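Local coordinates for acetone carboxylase alpha subunit (Xanthobacter autotrophicus Py2, PDB 5M45), which belongs to the hydantoinase B/oxoprolinase family and works within a six-chain protein assembly whose model holds manganese and magnesium ions, at residues A[156-161]-A[243-248]; A[273-278]-A[363-368]; A[391-396]-A[758-763]; A[561-566]-A[614-619]; A[658-663]-A[677-682]. One frame throughout, in Å; residues are numbered along the deposited sequence.

Interaction 1: residues A[156-161]-A[243-248]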
# COMPACT_ATOMS: atom_id res chain seq x y z
N THR A 156 4.69 -5.85 -16.62
CA THR A 156 3.77 -5.23 -17.58
C THR A 156 3.40 -6.34 -18.57
O THR A 156 4.27 -7.02 -19.12
CB THR A 156 4.40 -4.04 -18.31
OG1 THR A 156 4.73 -2.99 -17.39
CG2 THR A 156 3.44 -3.46 -19.39
N ILE A 157 2.09 -6.58 -18.73
CA ILE A 157 1.54 -7.66 -19.57
C ILE A 157 0.54 -7.07 -20.62
O ILE A 157 -0.38 -6.33 -20.27
CB ILE A 157 0.85 -8.73 -18.68
CG1 ILE A 157 1.86 -9.42 -17.74
CG2 ILE A 157 0.18 -9.79 -19.53
CD1 ILE A 157 1.18 -10.09 -16.54
N VAL A 158 0.76 -7.37 -21.91
CA VAL A 158 -0.04 -6.84 -23.03
C VAL A 158 -0.57 -8.04 -23.86
O VAL A 158 0.22 -8.89 -24.29
CB VAL A 158 0.82 -5.93 -23.93
CG1 VAL A 158 0.05 -5.50 -25.15
CG2 VAL A 158 1.31 -4.73 -23.12
N PRO A 159 -1.89 -8.10 -24.12
CA PRO A 159 -2.42 -9.14 -25.01
C PRO A 159 -2.09 -8.85 -26.46
O PRO A 159 -1.91 -7.67 -26.85
CB PRO A 159 -3.94 -9.09 -24.77
CG PRO A 159 -4.19 -7.65 -24.45
CD PRO A 159 -2.97 -7.20 -23.65
N ILE A 160 -1.96 -9.91 -27.25
CA ILE A 160 -1.69 -9.83 -28.69
C ILE A 160 -2.88 -10.36 -29.49
O ILE A 160 -3.32 -11.49 -29.27
CB ILE A 160 -0.41 -10.63 -29.06
CG1 ILE A 160 0.77 -10.13 -28.21
CG2 ILE A 160 -0.13 -10.51 -30.55
CD1 ILE A 160 2.06 -10.94 -28.31
N PHE A 161 -3.39 -9.54 -30.41
CA PHE A 161 -4.58 -9.82 -31.23
C PHE A 161 -4.22 -9.95 -32.73
O PHE A 161 -3.27 -9.35 -33.21
CB PHE A 161 -5.65 -8.72 -31.03
CG PHE A 161 -6.46 -8.88 -29.75
CD1 PHE A 161 -5.93 -8.52 -28.52
CD2 PHE A 161 -7.77 -9.36 -29.80
CE1 PHE A 161 -6.69 -8.64 -27.35
CE2 PHE A 161 -8.51 -9.51 -28.64
CZ PHE A 161 -7.99 -9.14 -27.41
N MET A 243 7.51 -3.54 -28.83
CA MET A 243 8.46 -4.04 -29.85
C MET A 243 8.14 -5.50 -30.23
O MET A 243 8.10 -5.85 -31.42
CB MET A 243 9.93 -3.94 -29.35
CG MET A 243 10.46 -2.51 -29.25
SD MET A 243 12.03 -2.40 -28.38
CE MET A 243 13.09 -3.16 -29.60
N ILE A 244 7.87 -6.33 -29.23
CA ILE A 244 7.56 -7.76 -29.48
C ILE A 244 6.19 -7.92 -30.14
O ILE A 244 6.06 -8.71 -31.07
CB ILE A 244 7.73 -8.60 -28.19
CG1 ILE A 244 9.22 -8.70 -27.81
CG2 ILE A 244 7.14 -10.01 -28.35
CD1 ILE A 244 9.43 -8.94 -26.31
N ARG A 245 5.17 -7.20 -29.65
CA ARG A 245 3.83 -7.23 -30.30
C ARG A 245 3.92 -6.91 -31.80
O ARG A 245 3.35 -7.60 -32.64
CB ARG A 245 2.84 -6.28 -29.61
CG ARG A 245 1.40 -6.36 -30.17
CD ARG A 245 0.47 -5.33 -29.53
NE ARG A 245 0.93 -3.97 -29.80
CZ ARG A 245 0.46 -2.87 -29.23
NH1 ARG A 245 -0.52 -2.90 -28.33
NH2 ARG A 245 0.97 -1.69 -29.57
N LYS A 246 4.67 -5.87 -32.12
CA LYS A 246 4.85 -5.47 -33.52
C LYS A 246 5.53 -6.56 -34.34
O LYS A 246 5.12 -6.86 -35.46
CB LYS A 246 5.63 -4.18 -33.57
CG LYS A 246 5.76 -3.59 -34.97
CD LYS A 246 6.48 -2.25 -34.82
CE LYS A 246 7.48 -1.97 -35.94
NZ LYS A 246 6.97 -0.84 -36.77
N LEU A 247 6.59 -7.14 -33.79
CA LEU A 247 7.29 -8.25 -34.47
C LEU A 247 6.36 -9.47 -34.72
O LEU A 247 6.36 -10.04 -35.83
CB LEU A 247 8.55 -8.65 -33.72
CG LEU A 247 9.21 -9.91 -34.30
CD1 LEU A 247 9.89 -9.58 -35.62
CD2 LEU A 247 10.15 -10.55 -33.35
N VAL A 248 5.56 -9.84 -33.73
CA VAL A 248 4.61 -10.96 -33.91
C VAL A 248 3.62 -10.64 -35.07
O VAL A 248 3.38 -11.49 -35.93
CB VAL A 248 3.87 -11.38 -32.60
CG1 VAL A 248 2.74 -12.39 -32.87
CG2 VAL A 248 4.90 -11.97 -31.61
O HOH W 1 -2.51 -5.18 -27.87
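R245 reaches across from helix 243-248 to strand 156-161 and meets I160, P159 and V158 in turn along its length. Its CB points at the strand, and with CG anti to the backbone N (chi1 -175°) the chain sets off over I160, where R245 CG lies 4.3 Å from I160 CG1. R245 CD comes next, 4.3 Å from the carbonyl oxygen P159 O. The bend at chi3 then turns the guanidinium along the strand to V158. There R245 NH1 approaches V158 CG1 at 4.1 Å, obliquely to the guanidinium plane. No direct hydrogen bond joins the segments; instead one water accepts from R245 NH1 (3.1 Å) and donates to P159 O (2.8 Å). The strongest partner of the guanidinium is D210, which forms a salt bridge with NH2. One turn further along the helix, I160 CG2 and V248 CG1 touch at 4.1 Å, the two side chains crossing at about a right angle. L94 of strand 90-95 packs on both I160 and V248. The axes of segments 156-161 and 243-248 pass 9.2 Å apart at 13°: this is alpha/beta layer packing, with helix 227-255 on a face of the seven-stranded antiparallel sheet.

Interaction 2: residues A[273-278]-A[363-368]; sequences LGLQAR and TLIPSE
The guanidinium of R278 and the carboxylate of E368 meet with their planes 52° apart, so the salt bridge between them is not a flat, two-pronged one. R278 NE donates to E368 OE2 at 3.0 Å, and the bond is bent, 138° at the hydrogen. OE2 lies tilted from the guanidinium plane and is itself approached from above the carboxylate plane. At the edge of the guanidinium, in plane, a water is modelled between R278 NH2 and E368 OE2, though its very short distances to both make its exact place doubtful. L364 O and S367 OG come in obliquely; L364 O packs on the aliphatic part of the arginine, 3.4 Å from R278 CD. Both charged chains bend at chi2, which brings their ends together beside the helix. E368 closes a type I turn that starts at I365, and G274, with no side chain, lets that turn lie close: G274 CA is 5.7 Å from E368 CA. Next to the ion pair, L275 CD1 touches I365 CG2 at 3.9 Å and L364 CD1 at 4.1 Å. The contact joins helix 257-282 to the loop between helices 349-361 and 373-376; A374 packs on L275 and I365, and Y419 of helix 401-422 packs on L364.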
# COMPACT_ATOMS: atom_id res chain seq x y z
N LEU A 273 9.92 -32.56 -24.45
CA LEU A 273 10.72 -33.63 -25.09
C LEU A 273 12.24 -33.46 -24.87
O LEU A 273 12.94 -34.43 -24.63
CB LEU A 273 10.41 -33.75 -26.62
CG LEU A 273 9.00 -34.25 -26.94
CD1 LEU A 273 8.64 -33.96 -28.40
CD2 LEU A 273 8.82 -35.74 -26.61
N GLY A 274 12.71 -32.23 -24.97
CA GLY A 274 14.13 -31.85 -24.75
C GLY A 274 14.61 -32.17 -23.33
O GLY A 274 15.69 -32.74 -23.14
N LEU A 275 13.79 -31.85 -22.32
CA LEU A 275 14.14 -32.21 -20.93
C LEU A 275 14.22 -33.72 -20.72
O LEU A 275 15.18 -34.22 -20.14
CB LEU A 275 13.14 -31.62 -19.93
CG LEU A 275 13.30 -32.11 -18.49
CD1 LEU A 275 14.61 -31.59 -17.93
CD2 LEU A 275 12.14 -31.69 -17.62
N GLN A 276 13.20 -34.44 -21.17
CA GLN A 276 13.15 -35.90 -21.05
C GLN A 276 14.40 -36.58 -21.68
O GLN A 276 15.03 -37.45 -21.07
CB GLN A 276 11.86 -36.42 -21.65
CG GLN A 276 11.62 -37.90 -21.48
CD GLN A 276 10.38 -38.37 -22.25
OE1 GLN A 276 10.05 -37.90 -23.37
NE2 GLN A 276 9.68 -39.27 -21.65
N ALA A 277 14.77 -36.12 -22.87
CA ALA A 277 15.93 -36.66 -23.57
C ALA A 277 17.24 -36.36 -22.84
O ALA A 277 18.10 -37.22 -22.73
CB ALA A 277 16.00 -36.14 -25.01
N ARG A 278 17.36 -35.13 -22.31
CA ARG A 278 18.56 -34.73 -21.57
C ARG A 278 18.72 -35.51 -20.25
O ARG A 278 19.83 -35.92 -19.90
CB ARG A 278 18.63 -33.21 -21.41
CG ARG A 278 19.08 -32.51 -22.70
CD ARG A 278 20.59 -32.58 -22.73
NE ARG A 278 21.21 -32.04 -23.93
CZ ARG A 278 22.54 -31.82 -24.04
NH1 ARG A 278 23.42 -32.03 -22.99
NH2 ARG A 278 23.01 -31.29 -25.16
N THR A 363 22.06 -26.16 -16.47
CA THR A 363 22.75 -27.46 -16.40
C THR A 363 22.14 -28.57 -17.31
O THR A 363 22.87 -29.17 -18.15
CB THR A 363 22.93 -27.91 -14.90
OG1 THR A 363 23.70 -29.12 -14.83
CG2 THR A 363 21.57 -28.13 -14.16
N LEU A 364 20.83 -28.82 -17.22
CA LEU A 364 20.18 -29.90 -18.00
C LEU A 364 19.80 -29.49 -19.41
O LEU A 364 20.11 -30.20 -20.37
CB LEU A 364 18.91 -30.42 -17.30
CG LEU A 364 19.11 -31.44 -16.18
CD1 LEU A 364 17.82 -31.66 -15.44
CD2 LEU A 364 19.61 -32.76 -16.72
N ILE A 365 19.15 -28.33 -19.54
CA ILE A 365 18.57 -27.88 -20.83
C ILE A 365 19.11 -26.59 -21.50
O ILE A 365 18.41 -26.00 -22.31
CB ILE A 365 17.01 -27.78 -20.71
CG1 ILE A 365 16.59 -26.69 -19.72
CG2 ILE A 365 16.39 -29.14 -20.34
CD1 ILE A 365 15.08 -26.47 -19.70
N PRO A 366 20.36 -26.16 -21.22
CA PRO A 366 20.80 -24.89 -21.86
C PRO A 366 20.78 -24.86 -23.40
O PRO A 366 20.66 -23.77 -23.98
CB PRO A 366 22.23 -24.68 -21.33
CG PRO A 366 22.68 -26.03 -20.86
CD PRO A 366 21.44 -26.78 -20.42
N SER A 367 20.88 -26.01 -24.06
CA SER A 367 20.79 -26.02 -25.54
C SER A 367 19.47 -26.61 -26.09
O SER A 367 19.39 -26.88 -27.29
CB SER A 367 22.05 -26.68 -26.17
OG SER A 367 22.14 -27.99 -25.74
N GLU A 368 18.44 -26.74 -25.26
CA GLU A 368 17.11 -27.11 -25.72
C GLU A 368 16.22 -25.85 -25.77
O GLU A 368 16.69 -24.72 -25.54
CB GLU A 368 16.48 -28.16 -24.80
CG GLU A 368 17.38 -29.32 -24.37
CD GLU A 368 18.09 -30.02 -25.48
OE1 GLU A 368 17.41 -30.50 -26.40
OE2 GLU A 368 19.35 -30.14 -25.38
O HOH W 2 21.02 -31.10 -26.81

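Interaction 3: residues A[391-396]-A[758-763]; sequences DDRRVA and YSMDIS. With MG (magnesium ion), chain Q.
D392 and M760 tie two loops together around a pair of Asx turns, one headed by D392 and the other by D761. The hydrogen bonds across the contact come first. M760 N donates to D392 OD2 (3.1 Å, 159°), and R393 N returns a bond to M760 O at 2.9 Å. A weak one, whose proton has another acceptor within reach, links S759 OG to D391 OD2. A water donates to D391 O and also lies within bonding distance of S759 OG.

Charged interactions come second. R394 grips the D392 carboxylate side-on, NE to OD1 and NH2 to OD2, while R394 N closes the Asx turn on OD1. Each carboxylate oxygen therefore has two donors; on OD2, R394 NH2 and M760 N arrive from opposite faces of the plane. This grip fixes the rotation of D392 and so positions the acceptor for M760 N. D761 OD1 pairs with K384 in a salt bridge. Separately, D761 OD2 accepts from S763 N, which makes the second Asx turn, and from S763 OG.

Sulfur contact is the third kind. R393 and M760 run side by side, pointing the same way, and R393 NE makes a weak bond to M760 SD at the guanidinium edge, 3.6 Å long. The main partners of that guanidinium are V224 O and R225 O of the second subunit, so the contact lies at a subunit interface.

The last kind is metal coordination: the magnesium ion is held by the carbonyl oxygens of S763 and V768 and by a water, with S763 O 2.5 Å from the metal.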
# COMPACT_ATOMS: atom_id res chain seq x y z
N ASP A 391 -0.08 -20.97 3.61
CA ASP A 391 -1.55 -21.02 3.71
C ASP A 391 -2.13 -19.83 4.48
O ASP A 391 -3.21 -19.95 5.11
CB ASP A 391 -1.95 -22.37 4.36
CG ASP A 391 -1.39 -22.53 5.80
OD1 ASP A 391 -0.54 -21.77 6.26
OD2 ASP A 391 -1.86 -23.43 6.53
N ASP A 392 -1.43 -18.68 4.45
CA ASP A 392 -1.91 -17.48 5.15
C ASP A 392 -1.67 -16.23 4.31
O ASP A 392 -0.55 -15.95 3.91
CB ASP A 392 -1.27 -17.31 6.54
CG ASP A 392 -1.98 -16.26 7.38
OD1 ASP A 392 -1.78 -15.04 7.18
OD2 ASP A 392 -2.83 -16.65 8.23
N ARG A 393 -2.73 -15.45 4.12
CA ARG A 393 -2.73 -14.30 3.24
C ARG A 393 -2.00 -13.09 3.81
O ARG A 393 -1.94 -12.09 3.12
CB ARG A 393 -4.17 -13.90 2.84
CG ARG A 393 -5.06 -13.37 3.95
CD ARG A 393 -6.47 -13.13 3.41
NE ARG A 393 -7.39 -12.60 4.40
CZ ARG A 393 -7.51 -11.31 4.75
NH1 ARG A 393 -8.39 -10.96 5.66
NH2 ARG A 393 -6.76 -10.36 4.21
N ARG A 394 -1.46 -13.18 5.04
CA ARG A 394 -0.71 -12.06 5.65
C ARG A 394 0.80 -12.09 5.46
O ARG A 394 1.45 -11.15 5.90
CB ARG A 394 -0.99 -11.97 7.17
CG ARG A 394 -2.45 -11.63 7.49
CD ARG A 394 -2.77 -11.83 8.96
NE ARG A 394 -2.63 -13.22 9.31
CZ ARG A 394 -2.65 -13.71 10.54
NH1 ARG A 394 -2.80 -12.92 11.60
NH2 ARG A 394 -2.48 -15.00 10.71
N VAL A 395 1.35 -13.13 4.84
CA VAL A 395 2.80 -13.30 4.81
C VAL A 395 3.48 -12.17 3.99
O VAL A 395 2.88 -11.65 3.01
CB VAL A 395 3.27 -14.69 4.32
CG1 VAL A 395 2.75 -15.78 5.27
CG2 VAL A 395 2.84 -14.98 2.89
N ALA A 396 4.70 -11.82 4.41
CA ALA A 396 5.55 -10.87 3.67
C ALA A 396 6.61 -11.60 2.80
O ALA A 396 7.05 -12.73 3.12
CB ALA A 396 6.22 -9.92 4.64
N TYR A 758 -3.61 -21.38 13.59
CA TYR A 758 -4.61 -20.58 12.91
C TYR A 758 -4.02 -19.87 11.69
O TYR A 758 -3.04 -19.13 11.81
CB TYR A 758 -5.24 -19.58 13.88
CG TYR A 758 -6.07 -20.28 14.93
CD1 TYR A 758 -5.49 -20.77 16.12
CD2 TYR A 758 -7.43 -20.54 14.70
CE1 TYR A 758 -6.25 -21.47 17.05
CE2 TYR A 758 -8.18 -21.23 15.62
CZ TYR A 758 -7.59 -21.68 16.79
OH TYR A 758 -8.41 -22.30 17.70
N SER A 759 -4.63 -20.13 10.52
CA SER A 759 -4.20 -19.50 9.26
C SER A 759 -5.41 -19.34 8.31
O SER A 759 -6.37 -20.09 8.40
CB SER A 759 -3.09 -20.34 8.62
OG SER A 759 -3.57 -21.65 8.42
N MET A 760 -5.37 -18.34 7.45
CA MET A 760 -6.44 -18.06 6.49
C MET A 760 -5.83 -17.82 5.11
O MET A 760 -5.15 -16.82 4.88
CB MET A 760 -7.25 -16.86 6.96
CG MET A 760 -8.50 -16.53 6.15
SD MET A 760 -9.22 -14.87 6.54
CE MET A 760 -10.83 -15.08 5.76
N ASP A 761 -6.08 -18.76 4.19
CA ASP A 761 -5.55 -18.70 2.83
C ASP A 761 -6.26 -17.65 1.95
O ASP A 761 -7.43 -17.35 2.16
CB ASP A 761 -5.63 -20.09 2.17
CG ASP A 761 -4.86 -20.15 0.85
OD1 ASP A 761 -3.61 -20.15 0.90
OD2 ASP A 761 -5.50 -20.16 -0.25
N ILE A 762 -5.55 -17.09 0.97
CA ILE A 762 -6.14 -16.14 0.02
C ILE A 762 -7.37 -16.70 -0.72
O ILE A 762 -8.29 -15.95 -1.03
CB ILE A 762 -5.09 -15.58 -0.97
CG1 ILE A 762 -5.65 -14.38 -1.77
CG2 ILE A 762 -4.57 -16.65 -1.94
CD1 ILE A 762 -6.13 -13.22 -0.92
N SER A 763 -7.42 -18.01 -0.98
CA SER A 763 -8.60 -18.61 -1.63
C SER A 763 -9.88 -18.59 -0.79
O SER A 763 -10.94 -18.85 -1.34
CB SER A 763 -8.31 -20.04 -2.08
OG SER A 763 -8.00 -20.85 -0.92
MG MG Q . -11.69 -19.75 -3.52
O HOH W 3 -5.23 -21.85 5.79
O HOH W 4 -2.49 -16.38 13.57
O HOH W 5 -13.24 -18.12 -2.84

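Interaction 4: residues A[561-566]-A[614-619]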
# COMPACT_ATOMS: atom_id res chain seq x y z
N ALA A 561 30.47 -2.15 10.45
CA ALA A 561 30.08 -0.76 10.29
C ALA A 561 30.76 0.09 11.34
O ALA A 561 31.05 -0.39 12.45
CB ALA A 561 28.57 -0.61 10.39
N ALA A 562 31.00 1.37 11.01
CA ALA A 562 31.66 2.30 11.94
C ALA A 562 31.01 3.70 11.92
O ALA A 562 30.86 4.29 10.87
CB ALA A 562 33.17 2.38 11.65
N HIS A 563 30.64 4.19 13.10
CA HIS A 563 30.03 5.52 13.31
C HIS A 563 30.99 6.44 14.06
O HIS A 563 31.89 5.98 14.75
CB HIS A 563 28.73 5.40 14.09
CG HIS A 563 27.69 4.55 13.43
ND1 HIS A 563 27.08 4.92 12.25
CD2 HIS A 563 27.15 3.36 13.76
CE1 HIS A 563 26.23 3.99 11.88
NE2 HIS A 563 26.22 3.04 12.80
N LYS A 564 30.78 7.76 13.92
CA LYS A 564 31.60 8.78 14.57
C LYS A 564 33.09 8.50 14.40
O LYS A 564 33.86 8.48 15.37
CB LYS A 564 31.27 8.85 16.06
CG LYS A 564 29.81 9.12 16.36
CD LYS A 564 29.50 8.60 17.77
CE LYS A 564 28.41 9.40 18.49
NZ LYS A 564 27.32 9.93 17.60
N THR A 565 33.47 8.27 13.15
CA THR A 565 34.81 7.80 12.78
C THR A 565 35.93 8.82 12.97
O THR A 565 37.10 8.43 13.09
CB THR A 565 34.85 7.37 11.30
OG1 THR A 565 34.53 8.50 10.47
CG2 THR A 565 33.86 6.23 11.03
N ASN A 566 35.57 10.11 12.94
CA ASN A 566 36.53 11.23 12.91
C ASN A 566 37.36 11.25 11.60
O ASN A 566 38.44 11.86 11.55
CB ASN A 566 37.44 11.21 14.15
CG ASN A 566 38.12 12.55 14.42
OD1 ASN A 566 37.55 13.62 14.22
ND2 ASN A 566 39.38 12.49 14.87
N ASP A 614 27.66 11.31 7.06
CA ASP A 614 28.87 11.47 6.25
C ASP A 614 30.12 11.13 7.08
O ASP A 614 30.22 11.49 8.27
CB ASP A 614 29.00 12.87 5.67
CG ASP A 614 28.19 13.10 4.39
OD1 ASP A 614 27.28 12.28 4.05
OD2 ASP A 614 28.45 14.16 3.71
N TYR A 615 31.04 10.40 6.42
CA TYR A 615 32.30 9.87 6.95
C TYR A 615 32.18 8.54 7.76
O TYR A 615 33.20 7.97 8.15
CB TYR A 615 33.13 10.93 7.72
CG TYR A 615 33.55 12.12 6.87
CD1 TYR A 615 34.69 12.07 6.10
CD2 TYR A 615 32.84 13.33 6.90
CE1 TYR A 615 35.13 13.16 5.37
CE2 TYR A 615 33.24 14.44 6.17
CZ TYR A 615 34.40 14.35 5.40
OH TYR A 615 34.86 15.41 4.65
N ASP A 616 30.97 8.04 7.97
CA ASP A 616 30.75 6.68 8.50
C ASP A 616 31.09 5.61 7.44
O ASP A 616 31.09 5.90 6.21
CB ASP A 616 29.30 6.49 9.00
CG ASP A 616 28.97 7.28 10.28
OD1 ASP A 616 29.85 7.93 10.89
OD2 ASP A 616 27.77 7.22 10.70
N LEU A 617 31.37 4.38 7.92
CA LEU A 617 31.81 3.27 7.06
C LEU A 617 30.84 2.10 7.09
O LEU A 617 30.25 1.82 8.12
CB LEU A 617 33.18 2.77 7.48
CG LEU A 617 34.37 3.73 7.37
CD1 LEU A 617 35.62 3.06 7.92
CD2 LEU A 617 34.60 4.22 5.95
N TYR A 618 30.73 1.42 5.95
CA TYR A 618 29.88 0.21 5.77
C TYR A 618 30.66 -0.77 4.89
O TYR A 618 31.11 -0.38 3.79
CB TYR A 618 28.55 0.64 5.10
CG TYR A 618 27.48 -0.43 4.86
CD1 TYR A 618 27.65 -1.46 3.92
CD2 TYR A 618 26.23 -0.37 5.52
CE1 TYR A 618 26.67 -2.41 3.68
CE2 TYR A 618 25.24 -1.32 5.28
CZ TYR A 618 25.46 -2.33 4.35
OH TYR A 618 24.47 -3.29 4.08
N LEU A 619 30.82 -2.03 5.36
CA LEU A 619 31.46 -3.10 4.54
C LEU A 619 30.40 -3.93 3.81
O LEU A 619 29.58 -4.56 4.46
CB LEU A 619 32.33 -4.02 5.42
CG LEU A 619 33.02 -5.19 4.71
CD1 LEU A 619 34.09 -4.67 3.76
CD2 LEU A 619 33.66 -6.18 5.69
O HOH W 6 27.80 8.91 13.12
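A562 and L617 form the hydrogen-bonded pair of the contact, each N donating to the other's O at 3.0 Å. Their CB atoms lie on one face of the sheet, 4.2 Å apart. The next pair, A561 with Y618, is non-hydrogen-bonded, and there A561 CA makes a CH...O contact with L617 O. Where the strands part, D616 takes over. H563 ND1 donates to D616 OD2 at 2.9 Å, nearly straight at 172°; the oxygen lies in the ring plane, but the ring reaches it from above the carboxylate, 63° out of its plane. With CG anti to the carbonyl carbon (chi1 -70°), the D616 carboxylate also presents OD1 to K564 N, a weak bond of 3.2 Å. A water accepts from K564 N and donates to D616 OD2. Further along, T565 OG1 donates to Y615 O at 2.7 Å.

These two strands are neighbours in a five-stranded antiparallel sheet, 617-621 lying between 520-526 and 559-563, with 598-602 beyond. A second shell holds the polar groups in place. S613 N gives D616 OD2 another hydrogen bond. On the far side of the imidazole E610 OE1 bonds to H563 NE2, and F612 meets the ring edge-to-face. T565 OG1 also accepts from L567 N, at the start of helix 567-573, whose L567 packs on both Y615 and L617.

Interaction 5: residues A[658-663]-A[677-682]; sequences GVVVRK and AAARAQ
G658, R680 and A679 carry this contact, and G658 gives up the largest area. It is the first residue beyond helix 652-657, and its positive phi (67°) marks where the chain leaves the helix. Having no side chain, it brings its backbone right against helix 677-682, its CA 5.0 Å from R680 CA. Its carbonyl oxygen does the touching: G658 O lies 3.4 Å from R680 CG and 3.6 Å from A679 CB. These are packing contacts, and no hydrogen bond crosses between the two segments.

R680 starts with CG anti to the carbonyl carbon (chi1 -69°), then runs extended from CG to NE, alongside the glycine backbone. V659 lies side by side with it, pointing the same way, and puts a methyl over one face of the guanidinium, with V659 CG2 3.5 Å from R680 NH2. Its polar nitrogens bond outside the segments: R680 NE to Y657 O and R680 NH2 to R634 O. Those two carbonyl bonds fix the plane against which the valine methyl rests.

A679 points its CB at the 658-663 segment. Besides G658 O it meets V660, whose CG2 lies 4.2 Å from A679 CB, a small apolar contact.

Around this corner, T676 OG1 of the same helix bonds to V660 N. The chain then runs into strand 661-663, paired antiparallel with 669-671, which leads into helix 673-690. Helix 636-645 packs on V659 and V661 through V639 and I643.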
# COMPACT_ATOMS: atom_id res chain seq x y z
N GLY A 658 47.09 -29.20 4.05
CA GLY A 658 48.32 -29.93 4.36
C GLY A 658 49.50 -29.51 3.51
O GLY A 658 50.44 -30.30 3.30
N VAL A 659 49.47 -28.27 3.01
CA VAL A 659 50.54 -27.78 2.13
C VAL A 659 51.45 -26.83 2.90
O VAL A 659 50.98 -25.91 3.58
CB VAL A 659 49.95 -27.10 0.85
CG1 VAL A 659 51.05 -26.50 -0.02
CG2 VAL A 659 49.12 -28.10 0.04
N VAL A 660 52.76 -27.09 2.82
CA VAL A 660 53.77 -26.23 3.43
C VAL A 660 54.30 -25.27 2.36
O VAL A 660 54.86 -25.71 1.35
CB VAL A 660 54.93 -27.05 4.03
CG1 VAL A 660 55.98 -26.13 4.66
CG2 VAL A 660 54.38 -28.05 5.06
N VAL A 661 54.10 -23.98 2.58
CA VAL A 661 54.67 -22.93 1.71
C VAL A 661 55.71 -22.10 2.42
O VAL A 661 55.70 -22.05 3.64
CB VAL A 661 53.58 -21.99 1.12
CG1 VAL A 661 52.62 -22.80 0.24
CG2 VAL A 661 52.82 -21.25 2.19
N ARG A 662 56.61 -21.50 1.64
CA ARG A 662 57.64 -20.57 2.11
C ARG A 662 57.85 -19.44 1.12
O ARG A 662 57.82 -19.63 -0.07
CB ARG A 662 58.98 -21.23 2.31
CG ARG A 662 59.21 -21.56 3.79
CD ARG A 662 60.60 -22.02 4.17
NE ARG A 662 61.07 -23.18 3.43
CZ ARG A 662 60.69 -24.45 3.63
NH1 ARG A 662 61.23 -25.36 2.85
NH2 ARG A 662 59.78 -24.83 4.55
N LYS A 663 58.17 -18.28 1.67
CA LYS A 663 58.35 -17.06 0.92
C LYS A 663 59.74 -17.08 0.30
O LYS A 663 60.74 -17.28 1.01
CB LYS A 663 58.16 -15.87 1.86
CG LYS A 663 57.40 -14.70 1.26
CD LYS A 663 56.82 -13.76 2.31
CE LYS A 663 57.20 -12.32 2.03
NZ LYS A 663 56.49 -11.39 2.94
N ALA A 677 54.44 -33.50 1.74
CA ALA A 677 54.15 -34.95 1.79
C ALA A 677 54.06 -35.45 3.23
O ALA A 677 53.15 -36.20 3.56
CB ALA A 677 55.18 -35.76 1.00
N ALA A 678 54.98 -34.98 4.09
CA ALA A 678 54.99 -35.36 5.50
C ALA A 678 53.78 -34.78 6.23
O ALA A 678 53.19 -35.48 7.06
CB ALA A 678 56.26 -34.90 6.20
N ALA A 679 53.43 -33.52 5.95
CA ALA A 679 52.26 -32.91 6.59
C ALA A 679 50.94 -33.64 6.25
O ALA A 679 50.08 -33.79 7.14
CB ALA A 679 52.15 -31.45 6.27
N ARG A 680 50.80 -34.06 4.99
CA ARG A 680 49.62 -34.78 4.55
C ARG A 680 49.54 -36.20 5.15
O ARG A 680 48.48 -36.64 5.55
CB ARG A 680 49.52 -34.80 3.01
CG ARG A 680 49.21 -33.41 2.46
CD ARG A 680 49.24 -33.26 0.94
NE ARG A 680 48.38 -32.15 0.54
CZ ARG A 680 48.04 -31.83 -0.71
NH1 ARG A 680 48.55 -32.48 -1.75
NH2 ARG A 680 47.17 -30.85 -0.92
N ALA A 681 50.66 -36.90 5.23
CA ALA A 681 50.72 -38.20 5.95
C ALA A 681 50.30 -38.07 7.43
O ALA A 681 49.57 -38.90 7.96
CB ALA A 681 52.12 -38.79 5.84
N GLN A 682 50.74 -36.99 8.07
CA GLN A 682 50.39 -36.73 9.45
C GLN A 682 48.89 -36.35 9.64
O GLN A 682 48.25 -36.83 10.59
CB GLN A 682 51.35 -35.68 10.03
CG GLN A 682 51.08 -35.27 11.47
CD GLN A 682 51.25 -36.44 12.46
OE1 GLN A 682 52.28 -37.08 12.50
NE2 GLN A 682 50.19 -36.76 13.17

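How the interactions relate
The five contacts are separate; even the closest pairs, interaction 1 with interactions 2 and 3, have nearest atoms about 17 Å apart. Interactions 1 and 2 use consecutive helices, 227-255 and 257-282, with centres 28 Å apart. Interaction 3 spans the chain most widely, joining residues 391-396 to 758-763, and both interactions 4 and 5 fall in the sequence between its segments. It is also the one that holds a metal ligand, S763 of a magnesium site. In interaction 2 the L275 side chain is about 11 Å from the bound 3,6,9,12,15-pentaoxaheptadecan-1-ol. Interaction 5 is remote, its centre 64 Å from that of interaction 1, on the opposite side of the chain's centre.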